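Local coordinates for FdxN element excision controlling factor protein (Anabaena variabilis, PDB 2OKF) that probably binds nucleic acid, as a XisH-type member of the PDDEXK nuclease-like clan linked to control of fdxN element excision, at residues A48-S62 / L87-P101. Sequence-based numbering, arbitrary orientation. Where two conformers were deposited one is given.
With EDO (1,2-ethanediol), chain G.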
# COMPACT_ATOMS: atom_id res chain seq x y z
N ALA A 48 8.31 -8.14 16.52
CA ALA A 48 9.47 -7.33 16.91
C ALA A 48 10.54 -8.32 17.37
O ALA A 48 10.25 -9.24 18.15
CB ALA A 48 9.15 -6.40 18.04
N ALA A 49 11.78 -8.12 16.93
CA ALA A 49 12.85 -9.00 17.34
C ALA A 49 14.12 -8.22 17.40
O ALA A 49 14.22 -7.09 16.88
CB ALA A 49 13.00 -10.17 16.36
N GLU A 50 15.10 -8.81 18.07
CA GLU A 50 16.40 -8.17 18.13
C GLU A 50 17.52 -9.16 18.25
O GLU A 50 17.30 -10.29 18.64
CB GLU A 50 16.47 -7.14 19.26
CG GLU A 50 16.38 -7.68 20.61
CD GLU A 50 16.52 -6.53 21.60
OE1 GLU A 50 15.55 -5.75 21.74
OE2 GLU A 50 17.60 -6.39 22.23
N ARG A 51 18.72 -8.73 17.86
CA ARG A 51 19.89 -9.59 17.96
C ARG A 51 21.11 -8.71 18.09
O ARG A 51 21.36 -7.87 17.21
CB ARG A 51 19.99 -10.47 16.70
CG ARG A 51 21.01 -11.62 16.82
CD ARG A 51 20.96 -12.50 15.57
NE ARG A 51 21.48 -11.76 14.42
CZ ARG A 51 21.88 -12.32 13.29
NH1 ARG A 51 21.82 -13.66 13.13
NH2 ARG A 51 22.36 -11.53 12.36
N GLN A 52 21.89 -8.93 19.15
CA GLN A 52 23.08 -8.14 19.40
C GLN A 52 22.76 -6.65 19.28
O GLN A 52 23.47 -5.88 18.62
CB GLN A 52 24.16 -8.56 18.40
CG GLN A 52 25.58 -8.35 18.90
CD GLN A 52 26.60 -8.95 17.96
OE1 GLN A 52 26.35 -9.07 16.76
NE2 GLN A 52 27.76 -9.32 18.49
N GLY A 53 21.66 -6.25 19.90
CA GLY A 53 21.24 -4.86 19.86
C GLY A 53 20.61 -4.30 18.60
O GLY A 53 20.12 -3.17 18.64
N GLN A 54 20.65 -5.06 17.50
CA GLN A 54 20.02 -4.63 16.24
C GLN A 54 18.55 -5.01 16.33
O GLN A 54 18.22 -6.14 16.57
CB GLN A 54 20.69 -5.26 15.03
CG GLN A 54 22.22 -5.13 15.07
CD GLN A 54 22.70 -3.75 15.49
OE1 GLN A 54 23.48 -3.60 16.43
NE2 GLN A 54 22.21 -2.73 14.81
N LYS A 55 17.68 -4.01 16.17
CA LYS A 55 16.22 -4.17 16.31
C LYS A 55 15.53 -4.18 14.97
O LYS A 55 15.84 -3.39 14.09
CB LYS A 55 15.65 -2.99 17.14
CG LYS A 55 16.09 -2.98 18.59
CD LYS A 55 15.55 -1.74 19.32
CE LYS A 55 16.02 -1.69 20.75
NZ LYS A 55 15.65 -0.41 21.40
N ILE A 56 14.58 -5.09 14.83
CA ILE A 56 13.79 -5.23 13.61
C ILE A 56 12.30 -5.41 13.90
O ILE A 56 11.91 -5.75 15.00
CB ILE A 56 14.27 -6.40 12.71
CG1 ILE A 56 13.99 -7.74 13.38
CG2 ILE A 56 15.73 -6.25 12.40
CD1 ILE A 56 14.28 -8.92 12.50
N ALA A 57 11.50 -5.13 12.87
CA ALA A 57 10.08 -5.42 12.87
C ALA A 57 9.84 -6.19 11.58
O ALA A 57 10.43 -5.89 10.57
CB ALA A 57 9.23 -4.15 12.89
N VAL A 58 9.01 -7.22 11.64
CA VAL A 58 8.76 -8.04 10.49
C VAL A 58 7.28 -8.15 10.21
O VAL A 58 6.50 -8.56 11.07
CB VAL A 58 9.32 -9.48 10.68
CG1 VAL A 58 9.09 -10.30 9.42
CG2 VAL A 58 10.79 -9.41 11.01
N GLU A 59 6.94 -7.74 8.98
CA GLU A 59 5.60 -7.83 8.38
C GLU A 59 5.50 -9.16 7.63
O GLU A 59 6.13 -9.35 6.61
CB GLU A 59 5.35 -6.65 7.46
CG GLU A 59 4.06 -6.75 6.67
CD GLU A 59 3.93 -5.66 5.67
OE1 GLU A 59 4.59 -4.63 5.80
OE2 GLU A 59 3.13 -5.82 4.70
N VAL A 60 4.77 -10.10 8.22
CA VAL A 60 4.68 -11.43 7.63
C VAL A 60 3.60 -11.57 6.59
O VAL A 60 2.46 -11.31 6.89
CB VAL A 60 4.48 -12.53 8.70
CG1 VAL A 60 4.42 -13.91 8.05
CG2 VAL A 60 5.60 -12.47 9.69
N LYS A 61 3.99 -12.07 5.41
CA LYS A 61 3.07 -12.38 4.31
C LYS A 61 3.32 -13.80 3.79
O LYS A 61 4.47 -14.32 3.80
CB LYS A 61 3.19 -11.36 3.17
CG LYS A 61 2.81 -9.96 3.61
CD LYS A 61 1.35 -9.90 3.94
CE LYS A 61 0.95 -8.59 4.57
NZ LYS A 61 -0.50 -8.46 4.65
N SER A 62 2.24 -14.45 3.40
CA SER A 62 2.32 -15.83 2.89
C SER A 62 2.04 -15.91 1.38
O SER A 62 2.42 -16.89 0.75
CB SER A 62 1.30 -16.67 3.62
OG SER A 62 0.03 -16.07 3.48
N LEU A 87 6.94 3.75 12.36
CA LEU A 87 8.11 3.36 13.16
C LEU A 87 9.18 4.46 13.20
O LEU A 87 9.84 4.62 14.20
CB LEU A 87 8.71 2.05 12.65
CG LEU A 87 7.85 0.86 13.03
CD1 LEU A 87 8.31 -0.40 12.24
CD2 LEU A 87 7.98 0.56 14.55
N ARG A 88 9.36 5.20 12.11
CA ARG A 88 10.31 6.29 12.11
C ARG A 88 10.04 7.25 13.25
O ARG A 88 10.95 7.78 13.85
CB ARG A 88 10.25 7.13 10.83
CG ARG A 88 10.88 6.58 9.69
CD ARG A 88 10.87 7.60 8.54
NE ARG A 88 11.12 6.80 7.39
CZ ARG A 88 10.71 7.09 6.17
NH1 ARG A 88 10.05 8.20 5.86
NH2 ARG A 88 11.03 6.21 5.21
N LYS A 89 8.75 7.51 13.49
CA LYS A 89 8.30 8.48 14.47
C LYS A 89 8.01 7.91 15.86
O LYS A 89 7.65 8.67 16.79
CB LYS A 89 7.07 9.18 13.90
CG LYS A 89 7.31 9.83 12.52
CD LYS A 89 8.20 11.04 12.57
CE LYS A 89 8.31 11.71 11.19
NZ LYS A 89 9.22 10.97 10.21
N VAL A 90 8.26 6.61 16.05
CA VAL A 90 8.02 5.95 17.32
C VAL A 90 9.24 5.15 17.83
O VAL A 90 9.65 5.27 18.98
CB VAL A 90 6.78 5.04 17.22
CG1 VAL A 90 6.55 4.35 18.56
CG2 VAL A 90 5.57 5.86 16.89
N GLU A 91 9.81 4.33 16.96
CA GLU A 91 10.97 3.53 17.31
C GLU A 91 11.93 3.54 16.10
O GLU A 91 12.03 2.58 15.31
CB GLU A 91 10.51 2.13 17.72
CG GLU A 91 11.55 1.40 18.49
CD GLU A 91 11.06 0.09 19.03
OE1 GLU A 91 9.96 -0.38 18.58
OE2 GLU A 91 11.79 -0.43 19.90
N PRO A 92 12.65 4.64 15.94
CA PRO A 92 13.46 4.85 14.76
C PRO A 92 14.66 3.95 14.60
O PRO A 92 15.22 3.92 13.52
CB PRO A 92 13.92 6.31 14.94
CG PRO A 92 13.91 6.55 16.37
CD PRO A 92 12.72 5.79 16.86
N ASP A 93 15.01 3.20 15.65
CA ASP A 93 16.09 2.23 15.49
C ASP A 93 15.61 0.85 15.09
O ASP A 93 16.44 -0.04 14.90
CB ASP A 93 16.90 2.15 16.77
CG ASP A 93 17.66 3.43 17.03
OD1 ASP A 93 18.40 3.86 16.11
OD2 ASP A 93 17.54 4.01 18.13
N ARG A 94 14.31 0.66 14.94
CA ARG A 94 13.77 -0.64 14.60
C ARG A 94 13.45 -0.66 13.14
O ARG A 94 12.55 0.06 12.64
CB ARG A 94 12.55 -0.96 15.45
CG ARG A 94 12.03 -2.33 15.18
CD ARG A 94 10.85 -2.73 16.08
NE ARG A 94 11.17 -2.63 17.50
CZ ARG A 94 11.91 -3.50 18.16
NH1 ARG A 94 12.41 -4.60 17.60
NH2 ARG A 94 12.12 -3.31 19.46
N VAL A 95 14.17 -1.50 12.41
CA VAL A 95 14.08 -1.56 10.96
C VAL A 95 13.04 -2.57 10.50
O VAL A 95 13.07 -3.71 10.89
CB VAL A 95 15.45 -1.90 10.35
CG1 VAL A 95 15.41 -1.98 8.86
CG2 VAL A 95 16.47 -0.85 10.79
N LEU A 96 12.14 -2.12 9.62
CA LEU A 96 11.07 -2.97 9.09
C LEU A 96 11.44 -3.77 7.86
O LEU A 96 12.03 -3.24 6.90
CB LEU A 96 9.88 -2.08 8.72
CG LEU A 96 8.63 -2.78 8.25
CD1 LEU A 96 8.01 -3.61 9.33
CD2 LEU A 96 7.64 -1.78 7.70
N TYR A 97 11.06 -5.05 7.91
CA TYR A 97 11.24 -5.98 6.79
C TYR A 97 9.90 -6.61 6.40
O TYR A 97 9.11 -6.93 7.29
CB TYR A 97 12.23 -7.12 7.17
CG TYR A 97 13.61 -6.64 7.35
CD1 TYR A 97 14.00 -6.06 8.57
CD2 TYR A 97 14.55 -6.69 6.31
CE1 TYR A 97 15.25 -5.54 8.74
CE2 TYR A 97 15.82 -6.15 6.49
CZ TYR A 97 16.16 -5.57 7.70
OH TYR A 97 17.43 -5.04 7.90
N LEU A 98 9.71 -6.81 5.10
CA LEU A 98 8.58 -7.60 4.57
C LEU A 98 9.08 -9.01 4.47
O LEU A 98 10.02 -9.30 3.71
CB LEU A 98 8.13 -7.08 3.22
CG LEU A 98 7.04 -7.88 2.54
CD1 LEU A 98 5.74 -7.75 3.31
CD2 LEU A 98 6.88 -7.37 1.13
N ALA A 99 8.43 -9.93 5.17
CA ALA A 99 8.82 -11.37 5.10
C ALA A 99 8.03 -12.03 3.97
O ALA A 99 6.82 -11.96 3.95
CB ALA A 99 8.54 -12.07 6.41
N VAL A 100 8.74 -12.63 3.03
CA VAL A 100 8.21 -13.22 1.81
C VAL A 100 8.66 -14.71 1.73
O VAL A 100 9.85 -14.95 1.90
CB VAL A 100 8.89 -12.45 0.60
CG1 VAL A 100 8.39 -12.91 -0.75
CG2 VAL A 100 8.72 -10.93 0.72
N PRO A 101 7.79 -15.63 1.40
CA PRO A 101 8.29 -17.00 1.14
C PRO A 101 9.23 -17.06 -0.05
O PRO A 101 9.13 -16.27 -1.00
CB PRO A 101 7.00 -17.77 0.83
CG PRO A 101 5.94 -17.03 1.53
CD PRO A 101 6.31 -15.60 1.37
C1 EDO G . -2.86 -10.34 6.88
O1 EDO G . -2.36 -9.04 7.20
C2 EDO G . -1.74 -11.18 6.29
O2 EDO G . -2.15 -11.70 5.03
O HOH W 1 13.42 -5.78 20.09
O HOH W 2 18.67 -1.34 15.46
O HOH W 3 13.11 -2.12 22.26
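R94 NH1 donates to I56 O at 2.9 Å: I56 O lies nearly in the guanidinium plane, whereas NH1 stands above the carbonyl plane, 38° out of it. A49 N bonds the same oxygen from the opposite face, so the arginine ties strand 54-60 where its hairpin partner already holds it. The methylene CB of K55, 3.6 Å from NH1 of R94, and the methyl CB of A48 lie over opposite guanidinium faces, offset toward the rim. With CG anti to the backbone N (chi1 -176°) and chi2 extended, R94 lays CD 3.8 Å from A57 CB; the chi3 bend then turns the guanidinium back to I56 O.

Strands 54-60 and 94-101 run parallel, joined through helix 69-90 as a beta-alpha-beta unit, in keeping with the PDDEXK-type core; E59 and K61 are consistent with the E-x-K half of its signature. Six backbone bonds alternate from V95 N to K55 O through K61 N to A99 O, the last the longest at 3.2 Å. On the face bearing I56, V58 and V60, V58 CG1 meets A99 CB at 3.5 Å and I56 CG2 approaches Y97 CE1; helix 6-18 covers I56 and V58. On the other face L98 CD1 lies 3.5 Å from E59 OE2, and helix 69-90 packs on E59 and L96.

E91 also holds the guanidinium, gripped side-on: NE of R94 bonds E91 OE1 at 2.8 Å and NH2 bonds OE2, both from above the carboxylate plane. A leucine in place of R94 would probably strand E91 without its charged mate and cost I56 O its second donor. Water 1 links R94 NH2 to E50 OE1.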